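Local coordinates for protein VAL-1 (Chlorella virus, PDB 3GNE) that cleaves the polysaccharide alginate by the elimination chemistry of a family 14 polysaccharide lyase, at residues A[39-44]-A[232-237]; A[27-32]-A[57-62]; A[182-187]-A[201-206]. One frame throughout, in Å; residues are numbered along the deposited sequence.

Interaction 1. Residues A[39-44]-A[232-237]; sequences VVKAVY and VAYFTN
The side chains of K41 and Y234 lie alongside each other, pointing the same way from two antiparallel strands. The segment axes run at 158°. Y234 is the large bump on this face. K41 CG packs at 3.6 Å from Y234 CE1, and the lysine chain continues extended past the ring. V39 packs from the other side of the ring plane, with CG2 3.8 Å from Y234 CD1. V232 makes the next knob. Its CG1 sits 3.9 Å from K41 CE and 4.0 Å from V43 CG2, so this one methyl touches both the lysine chain and the valine.

The other face is built differently. A42 and A233 have only methyl groups, and two large rings come in edge-on beside these small methyls. Y44 has CG anti to its carbonyl carbon (chi1 -55°), which swings the ring back across the partner strand. Its edge meets the A233 methyl. Its OH reaches the edge of the F235 ring, 3.4 Å from CE2, with the two side chains roughly at right angles. The A42 methyl touches the same F235 edge, CB to CE2 3.8 Å. Beneath the side chains, V40 with F235 and A42 with A233 each exchange two backbone hydrogen bonds. The A42 N to A233 O bond is short at 2.7 Å and nearly in line with the carbonyl.

The Y44 hydroxyl is hydrogen-bonded to T219. F235 meets W217 and H93 edge-to-face and also packs on F59, while Y234 stacks on F34. Strand 37-44 is flanked by strands 30-34 and 231-241, and strand 72-80 lies beyond the latter.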
loop_
_atom_site.group_PDB
_atom_site.type_symbol
_atom_site.label_atom_id
_atom_site.label_comp_id
_atom_site.label_asym_id
_atom_site.label_seq_id
_atom_site.Cartn_x
_atom_site.Cartn_y
_atom_site.Cartn_z
ATOM N N VAL A 39 -7.183 15.636 -6.741
ATOM C CA VAL A 39 -6.209 14.565 -6.808
ATOM C C VAL A 39 -4.906 15.003 -6.171
ATOM O O VAL A 39 -4.678 16.164 -5.888
ATOM C CB VAL A 39 -5.916 14.215 -8.298
ATOM C CG1 VAL A 39 -7.211 13.963 -9.062
ATOM C CG2 VAL A 39 -5.089 15.301 -8.961
ATOM N N VAL A 40 -4.011 14.002 -5.974
ATOM C CA VAL A 40 -2.602 14.336 -5.787
ATOM C C VAL A 40 -1.908 13.988 -7.104
ATOM O O VAL A 40 -2.007 12.865 -7.606
ATOM C CB VAL A 40 -1.943 13.578 -4.624
ATOM C CG1 VAL A 40 -0.504 14.079 -4.464
ATOM C CG2 VAL A 40 -2.710 13.794 -3.328
ATOM N N LYS A 41 -1.240 15.015 -7.668
ATOM C CA LYS A 41 -0.358 14.822 -8.811
ATOM C C LYS A 41 0.975 14.332 -8.226
ATOM O O LYS A 41 1.680 15.131 -7.598
ATOM C CB LYS A 41 -0.193 16.115 -9.584
ATOM C CG LYS A 41 0.725 16.041 -10.808
ATOM C CD LYS A 41 0.972 17.474 -11.339
ATOM C CE LYS A 41 1.580 17.500 -12.711
ATOM N NZ LYS A 41 1.423 18.801 -13.420
ATOM N N ALA A 42 1.239 13.066 -8.404
ATOM C CA ALA A 42 2.504 12.452 -7.927
ATOM C C ALA A 42 3.589 12.671 -8.964
ATOM O O ALA A 42 3.456 12.189 -10.130
ATOM C CB ALA A 42 2.305 10.961 -7.731
ATOM N N VAL A 43 4.607 13.396 -8.559
ATOM C CA VAL A 43 5.697 13.738 -9.491
ATOM C C VAL A 43 6.875 12.852 -9.215
ATOM O O VAL A 43 7.410 12.827 -8.108
ATOM C CB VAL A 43 6.062 15.213 -9.294
ATOM C CG1 VAL A 43 7.332 15.570 -10.062
ATOM C CG2 VAL A 43 4.900 16.103 -9.720
ATOM N N TYR A 44 7.268 12.078 -10.209
ATOM C CA TYR A 44 8.403 11.168 -10.085
ATOM C C TYR A 44 9.496 11.693 -11.000
ATOM O O TYR A 44 9.399 11.536 -12.240
ATOM C CB TYR A 44 8.012 9.757 -10.476
ATOM C CG TYR A 44 6.826 9.115 -9.763
ATOM C CD1 TYR A 44 6.940 8.436 -8.547
ATOM C CD2 TYR A 44 5.570 9.214 -10.366
ATOM C CE1 TYR A 44 5.856 7.861 -7.901
ATOM C CE2 TYR A 44 4.519 8.622 -9.742
ATOM C CZ TYR A 44 4.627 7.951 -8.540
ATOM O OH TYR A 44 3.503 7.387 -7.982
ATOM N N VAL A 232 4.524 11.812 -14.277
ATOM C CA VAL A 232 3.531 11.987 -13.230
ATOM C C VAL A 232 2.418 10.973 -13.325
ATOM O O VAL A 232 2.125 10.433 -14.394
ATOM C CB VAL A 232 2.902 13.392 -13.246
ATOM C CG1 VAL A 232 3.980 14.481 -13.300
ATOM C CG2 VAL A 232 1.966 13.561 -14.416
ATOM N N ALA A 233 1.784 10.717 -12.198
ATOM C CA ALA A 233 0.557 9.955 -12.108
ATOM C C ALA A 233 -0.367 10.716 -11.172
ATOM O O ALA A 233 0.096 11.534 -10.368
ATOM C CB ALA A 233 0.808 8.539 -11.617
ATOM N N TYR A 234 -1.657 10.409 -11.232
ATOM C CA TYR A 234 -2.589 11.098 -10.351
ATOM C C TYR A 234 -3.325 10.102 -9.455
ATOM O O TYR A 234 -3.810 9.082 -9.939
ATOM C CB TYR A 234 -3.628 11.895 -11.154
ATOM C CG TYR A 234 -3.013 12.855 -12.137
ATOM C CD1 TYR A 234 -2.717 14.167 -11.773
ATOM C CD2 TYR A 234 -2.732 12.433 -13.446
ATOM C CE1 TYR A 234 -2.138 15.049 -12.687
ATOM C CE2 TYR A 234 -2.177 13.308 -14.349
ATOM C CZ TYR A 234 -1.890 14.608 -13.970
ATOM O OH TYR A 234 -1.334 15.459 -14.929
ATOM N N PHE A 235 -3.422 10.411 -8.176
ATOM C CA PHE A 235 -4.119 9.558 -7.228
ATOM C C PHE A 235 -5.313 10.306 -6.649
ATOM O O PHE A 235 -5.262 11.497 -6.391
ATOM C CB PHE A 235 -3.142 9.190 -6.049
ATOM C CG PHE A 235 -2.062 8.212 -6.499
ATOM C CD1 PHE A 235 -2.242 6.848 -6.449
ATOM C CD2 PHE A 235 -0.843 8.727 -6.970
ATOM C CE1 PHE A 235 -1.233 5.963 -6.846
ATOM C CE2 PHE A 235 0.173 7.859 -7.371
ATOM C CZ PHE A 235 -0.015 6.469 -7.321
ATOM N N THR A 236 -6.396 9.579 -6.431
ATOM C CA THR A 236 -7.603 10.250 -5.915
ATOM C C THR A 236 -8.457 9.269 -5.166
ATOM O O THR A 236 -8.263 8.067 -5.247
ATOM C CB THR A 236 -8.384 10.893 -7.102
ATOM O OG1 THR A 236 -9.373 11.795 -6.585
ATOM C CG2 THR A 236 -9.039 9.808 -7.982
ATOM N N ASN A 237 -9.460 9.801 -4.455
ATOM C CA ASN A 237 -10.518 9.006 -3.866
ATOM C C ASN A 237 -9.958 7.958 -2.907
ATOM O O ASN A 237 -10.280 6.762 -3.015
ATOM C CB ASN A 237 -11.392 8.333 -4.952
ATOM C CG ASN A 237 -12.749 7.992 -4.371
ATOM O OD1 ASN A 237 -13.199 8.546 -3.368
ATOM N ND2 ASN A 237 -13.428 7.024 -5.026
#

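Interaction 2. Residues A[27-32]-A[57-62]; sequences KKSAVT and GGFSFS
K27 and F59 come nearest in the backbone, with CA atoms 6.0 Å apart, and no beta bridge joins the two segments. The contact lies at the margin of a jelly-roll beta sandwich, consistent with the concanavalin-like clan of this lyase. Strand 30-34 belongs to one sheet and strand 59-63 to the other. The residues leading into each strand make the meeting, and side chains of one segment grip backbone carbonyls of the other.

With CG beside its backbone N (chi1 -60°) and an extended chain beyond, K27 runs over the two glycines. Its CD lies 3.5 Å from G58 O, and its NZ donates to G57 O at 3.1 Å, from a position tilted 25° from the carbonyl plane. A water accepts hydrogen bonds from both K27 NZ and G57 N, so the ammonium group holds G57 directly and through solvent.

S29 OG donates to G58 O and accepts a bond from V43 N in the adjacent strand 37-44. This one hydroxyl therefore ties G58 to that strand, and a backbone bond between G58 and V43 adds to the tie. The S29 side chain also rests against F59, with OG 3.8 Å from CB. The F59 ring itself turns into the interior to meet W217 and V40.

G58 O collects several partners. A second water, held by K28 N, donates to it at 2.8 Å. S29 OG donates at 2.9 Å from well above the carbonyl plane, with a C=O to donor angle of only 107°.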
loop_
_atom_site.group_PDB
_atom_site.type_symbol
_atom_site.label_atom_id
_atom_site.label_comp_id
_atom_site.label_asym_id
_atom_site.label_seq_id
_atom_site.Cartn_x
_atom_site.Cartn_y
_atom_site.Cartn_z
ATOM N N LYS A 27 7.038 16.499 -1.157
ATOM C CA LYS A 27 8.132 16.448 -2.155
ATOM C C LYS A 27 7.771 17.396 -3.286
ATOM O O LYS A 27 7.463 18.586 -3.018
ATOM C CB LYS A 27 8.439 15.018 -2.599
ATOM C CG LYS A 27 8.876 14.160 -1.386
ATOM C CD LYS A 27 9.044 12.714 -1.893
ATOM C CE LYS A 27 9.434 11.739 -0.882
ATOM N NZ LYS A 27 9.812 10.449 -1.448
ATOM N N LYS A 28 7.808 16.932 -4.544
ATOM C CA LYS A 28 7.434 17.726 -5.713
ATOM C C LYS A 28 6.001 17.489 -6.147
ATOM O O LYS A 28 5.612 17.992 -7.199
ATOM C CB LYS A 28 8.351 17.381 -6.906
ATOM C CG LYS A 28 9.770 17.922 -6.644
ATOM C CD LYS A 28 10.612 17.643 -7.895
ATOM C CE LYS A 28 11.963 18.326 -7.670
ATOM N NZ LYS A 28 12.671 18.442 -8.988
ATOM N N SER A 29 5.263 16.732 -5.351
ATOM C CA SER A 29 3.861 16.453 -5.676
ATOM C C SER A 29 2.945 17.570 -5.187
ATOM O O SER A 29 3.375 18.425 -4.407
ATOM C CB SER A 29 3.463 15.115 -5.069
ATOM O OG SER A 29 4.283 14.061 -5.624
ATOM N N ALA A 30 1.677 17.525 -5.612
ATOM C CA ALA A 30 0.777 18.584 -5.228
ATOM C C ALA A 30 -0.675 18.111 -5.286
ATOM O O ALA A 30 -1.059 17.359 -6.178
ATOM C CB ALA A 30 0.920 19.809 -6.162
ATOM N N VAL A 31 -1.453 18.585 -4.329
ATOM C CA VAL A 31 -2.904 18.466 -4.447
ATOM C C VAL A 31 -3.396 19.459 -5.496
ATOM O O VAL A 31 -3.059 20.636 -5.482
ATOM C CB VAL A 31 -3.595 18.720 -3.072
ATOM C CG1 VAL A 31 -5.102 18.748 -3.168
ATOM C CG2 VAL A 31 -3.178 17.617 -2.118
ATOM N N THR A 32 -4.190 18.964 -6.444
ATOM C CA THR A 32 -4.648 19.789 -7.562
ATOM C C THR A 32 -5.912 19.178 -8.079
ATOM O O THR A 32 -6.497 18.265 -7.483
ATOM C CB THR A 32 -3.515 19.898 -8.604
ATOM O OG1 THR A 32 -3.860 20.891 -9.581
ATOM C CG2 THR A 32 -3.289 18.571 -9.314
ATOM N N GLY A 57 11.001 11.832 -5.829
ATOM C CA GLY A 57 9.817 11.313 -6.477
ATOM C C GLY A 57 8.761 10.836 -5.519
ATOM O O GLY A 57 9.031 10.350 -4.411
ATOM N N GLY A 58 7.529 10.985 -5.960
ATOM C CA GLY A 58 6.346 10.497 -5.248
ATOM C C GLY A 58 5.937 11.409 -4.113
ATOM O O GLY A 58 6.259 12.579 -4.072
ATOM N N PHE A 59 5.207 10.785 -3.162
ATOM C CA PHE A 59 4.778 11.495 -1.949
ATOM C C PHE A 59 4.370 10.425 -0.947
ATOM O O PHE A 59 4.117 9.280 -1.337
ATOM C CB PHE A 59 3.656 12.515 -2.177
ATOM C CG PHE A 59 2.276 11.932 -2.486
ATOM C CD1 PHE A 59 1.300 11.975 -1.493
ATOM C CD2 PHE A 59 1.957 11.363 -3.711
ATOM C CE1 PHE A 59 0.016 11.476 -1.696
ATOM C CE2 PHE A 59 0.674 10.857 -3.948
ATOM C CZ PHE A 59 -0.269 10.919 -2.942
ATOM N N SER A 60 4.294 10.848 0.311
ATOM C CA SER A 60 3.914 9.893 1.359
ATOM C C SER A 60 3.085 10.590 2.419
ATOM O O SER A 60 3.132 11.791 2.566
ATOM C CB SER A 60 5.188 9.274 1.971
ATOM O OG SER A 60 5.913 10.249 2.675
ATOM N N PHE A 61 2.377 9.724 3.181
ATOM C CA PHE A 61 1.708 10.197 4.408
ATOM C C PHE A 61 1.291 8.960 5.192
ATOM O O PHE A 61 1.196 7.885 4.636
ATOM C CB PHE A 61 0.487 11.091 4.122
ATOM C CG PHE A 61 -0.645 10.432 3.373
ATOM C CD1 PHE A 61 -1.688 9.830 4.111
ATOM C CD2 PHE A 61 -0.729 10.459 1.990
ATOM C CE1 PHE A 61 -2.766 9.270 3.464
ATOM C CE2 PHE A 61 -1.786 9.855 1.303
ATOM C CZ PHE A 61 -2.794 9.277 2.077
ATOM N N SER A 62 1.017 9.146 6.495
ATOM C CA SER A 62 0.358 8.060 7.224
ATOM C C SER A 62 -0.991 8.579 7.716
ATOM O O SER A 62 -1.234 9.788 7.731
ATOM C CB SER A 62 1.212 7.589 8.399
ATOM O OG SER A 62 1.434 8.671 9.312
HETATM O O HOH W 1 12.001 11.158 -3.096
HETATM O O HOH W 2 7.796 14.289 -5.708
#

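Interaction 3. Residues A[182-187]-A[201-206]; sequences PQLDGE and RINWSR
R201 and I202 both face G186, which makes a G1 beta bulge at the end of the pairing between strands 186-192 and 195-202. R201 carries the positive phi of the bulge, 85°. The extra residue brings R201 CA to 3.1 Å from L184 O, a CA-H...O contact. I202 and G186 then exchange two backbone hydrogen bonds of unlike shape. I202 N to G186 O is 3.0 Å and almost straight at hydrogen (173°), but the donor stands above the carbonyl plane. G186 N to I202 O is shorter, 2.8 Å, and is bent at hydrogen (132°), though it lies on a lone pair of the carbonyl.

W204 adds a side-chain bond to this backbone pairing. Its NE1 donates to E187 O at 3.0 Å. The oxygen lies close to the indole plane, while the donor comes from above the plane of the carbonyl. I202 CG2 of the same segment sits over the centre of one indole face, 3.6 Å above it. The other branch of I202 ends at CD1, which packs on the backbone of E187.

Beyond the bulge the segments close on N203. L184 CD2 presses against its side chain, 3.3 Å from CG, and the two side chains cross. P182 covers N203 with its CB, and its CG reaches S205 O at 3.7 Å. That oxygen is buried and has no hydrogen-bond partner in the model.

N175 accepts bonds from the backbone N of W204 and S205, and K138 donates to L184 O. W204 also packs against A113 and N115 of strand 112-119, in the opposing sheet. The hairpin 186-192/195-202 ends the larger sheet, next to strand 166-173.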
loop_
_atom_site.group_PDB
_atom_site.type_symbol
_atom_site.label_atom_id
_atom_site.label_comp_id
_atom_site.label_asym_id
_atom_site.label_seq_id
_atom_site.Cartn_x
_atom_site.Cartn_y
_atom_site.Cartn_z
ATOM N N PRO A 182 -1.135 -17.625 17.625
ATOM C CA PRO A 182 -1.695 -17.139 16.359
ATOM C C PRO A 182 -2.208 -18.299 15.503
ATOM O O PRO A 182 -1.548 -19.326 15.407
ATOM C CB PRO A 182 -0.507 -16.487 15.654
ATOM C CG PRO A 182 0.544 -16.320 16.672
ATOM C CD PRO A 182 0.296 -17.341 17.748
ATOM N N GLN A 183 -3.363 -18.114 14.881
ATOM C CA GLN A 183 -4.100 -19.235 14.295
ATOM C C GLN A 183 -3.935 -19.369 12.784
ATOM O O GLN A 183 -4.707 -20.144 12.140
ATOM C CB GLN A 183 -5.589 -19.123 14.685
ATOM C CG GLN A 183 -5.872 -19.314 16.146
ATOM C CD GLN A 183 -5.447 -20.688 16.658
ATOM O OE1 GLN A 183 -4.463 -20.867 17.398
ATOM N NE2 GLN A 183 -6.214 -21.676 16.250
ATOM N N LEU A 184 -3.001 -18.686 12.122
ATOM C CA LEU A 184 -2.745 -18.892 10.673
ATOM C C LEU A 184 -4.010 -18.800 9.822
ATOM O O LEU A 184 -4.261 -19.580 8.903
ATOM C CB LEU A 184 -1.976 -20.221 10.485
ATOM C CG LEU A 184 -0.532 -20.203 11.001
ATOM C CD1 LEU A 184 0.036 -21.614 11.134
ATOM C CD2 LEU A 184 0.393 -19.349 10.107
ATOM N N ASP A 185 -4.825 -17.800 10.171
ATOM C CA ASP A 185 -6.121 -17.610 9.521
ATOM C C ASP A 185 -6.294 -16.127 9.168
ATOM O O ASP A 185 -7.415 -15.729 8.920
ATOM C CB ASP A 185 -7.269 -18.072 10.398
ATOM C CG ASP A 185 -7.325 -17.422 11.765
ATOM O OD1 ASP A 185 -6.388 -16.681 12.151
ATOM O OD2 ASP A 185 -8.329 -17.687 12.465
ATOM N N GLY A 186 -5.175 -15.390 9.155
ATOM C CA GLY A 186 -5.222 -14.005 8.647
ATOM C C GLY A 186 -5.367 -14.063 7.145
ATOM O O GLY A 186 -5.167 -15.069 6.467
ATOM N N GLU A 187 -5.745 -12.930 6.566
ATOM C CA GLU A 187 -6.021 -12.851 5.153
ATOM C C GLU A 187 -5.536 -11.521 4.579
ATOM O O GLU A 187 -5.336 -10.535 5.305
ATOM C CB GLU A 187 -7.544 -12.897 4.880
ATOM C CG GLU A 187 -8.213 -14.112 5.460
ATOM C CD GLU A 187 -9.679 -14.205 5.113
ATOM O OE1 GLU A 187 -10.223 -13.315 4.411
ATOM O OE2 GLU A 187 -10.353 -15.167 5.564
ATOM N N ARG A 201 -4.583 -17.746 5.256
ATOM C CA ARG A 201 -3.641 -18.533 6.072
ATOM C C ARG A 201 -2.390 -17.817 6.566
ATOM O O ARG A 201 -1.325 -18.374 6.834
ATOM C CB ARG A 201 -3.405 -19.853 5.326
ATOM C CG ARG A 201 -4.672 -20.728 5.426
ATOM C CD ARG A 201 -5.381 -20.901 4.079
ATOM N NE ARG A 201 -5.970 -22.233 3.943
ATOM C CZ ARG A 201 -5.352 -23.322 3.506
ATOM N NH1 ARG A 201 -4.073 -23.274 3.139
ATOM N NH2 ARG A 201 -6.012 -24.477 3.439
ATOM N N ILE A 202 -2.553 -16.498 6.752
ATOM C CA ILE A 202 -1.426 -15.644 7.136
ATOM C C ILE A 202 -1.374 -15.428 8.627
ATOM O O ILE A 202 -2.420 -15.231 9.260
ATOM C CB ILE A 202 -1.629 -14.239 6.517
ATOM C CG1 ILE A 202 -1.751 -14.313 4.984
ATOM C CG2 ILE A 202 -0.504 -13.333 6.945
ATOM C CD1 ILE A 202 -2.195 -13.020 4.361
ATOM N N ASN A 203 -0.200 -15.478 9.222
ATOM C CA ASN A 203 -0.011 -14.925 10.578
ATOM C C ASN A 203 0.437 -13.462 10.448
ATOM O O ASN A 203 1.557 -13.198 10.013
ATOM C CB ASN A 203 0.972 -15.728 11.402
ATOM C CG ASN A 203 0.384 -16.834 12.258
ATOM O OD1 ASN A 203 1.171 -17.664 12.735
ATOM N ND2 ASN A 203 -0.905 -16.874 12.470
ATOM N N TRP A 204 -0.429 -12.534 10.838
ATOM C CA TRP A 204 -0.055 -11.115 10.766
ATOM C C TRP A 204 0.642 -10.626 12.003
ATOM O O TRP A 204 1.401 -9.637 11.918
ATOM C CB TRP A 204 -1.308 -10.290 10.512
ATOM C CG TRP A 204 -1.780 -10.269 9.098
ATOM C CD1 TRP A 204 -2.953 -10.720 8.588
ATOM C CD2 TRP A 204 -1.021 -9.728 7.960
ATOM N NE1 TRP A 204 -2.993 -10.503 7.237
ATOM C CE2 TRP A 204 -1.828 -9.903 6.827
ATOM C CE3 TRP A 204 0.230 -9.137 7.848
ATOM C CZ2 TRP A 204 -1.443 -9.509 5.548
ATOM C CZ3 TRP A 204 0.658 -8.728 6.593
ATOM C CH2 TRP A 204 -0.182 -8.922 5.482
ATOM N N SER A 205 0.438 -11.246 13.185
ATOM C CA SER A 205 1.177 -10.780 14.351
ATOM C C SER A 205 1.223 -11.937 15.346
ATOM O O SER A 205 0.491 -12.883 15.284
ATOM C CB SER A 205 0.580 -9.524 15.029
ATOM O OG SER A 205 -0.534 -9.901 15.857
ATOM N N ARG A 206 2.148 -11.702 16.308
ATOM C CA ARG A 206 2.382 -12.751 17.307
ATOM C C ARG A 206 1.528 -12.652 18.559
ATOM O O ARG A 206 1.583 -13.577 19.384
ATOM C CB ARG A 206 3.875 -12.680 17.677
ATOM C CG ARG A 206 4.144 -11.468 18.574
ATOM C CD ARG A 206 5.345 -11.755 19.444
ATOM N NE ARG A 206 6.471 -12.324 18.748
ATOM C CZ ARG A 206 7.180 -13.414 18.987
ATOM N NH1 ARG A 206 6.946 -14.249 20.001
ATOM N NH2 ARG A 206 8.185 -13.689 18.163
#

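Interactions 1 and 2 are neighbours, with centres 8 Å apart. They share the sheet in which strands 30-34 and 37-44 pair, so K41 N probably bonds to A30 O. Interaction 2 also reaches strand 59-63 of the second sheet. The centre of interaction 3 is about 33 Å from the centres of both, across the centre of the chain, on the hairpin at the edge of the same sheet as interaction 1. Along the sequence, 27-32, 39-44 and 57-62 come first, then 182-187 and 201-206, and 232-237 last. The segments of interactions 1 and 2 alternate along the chain, and interaction 1 brings a late strand back beside an early one, as in a jelly-roll sandwich.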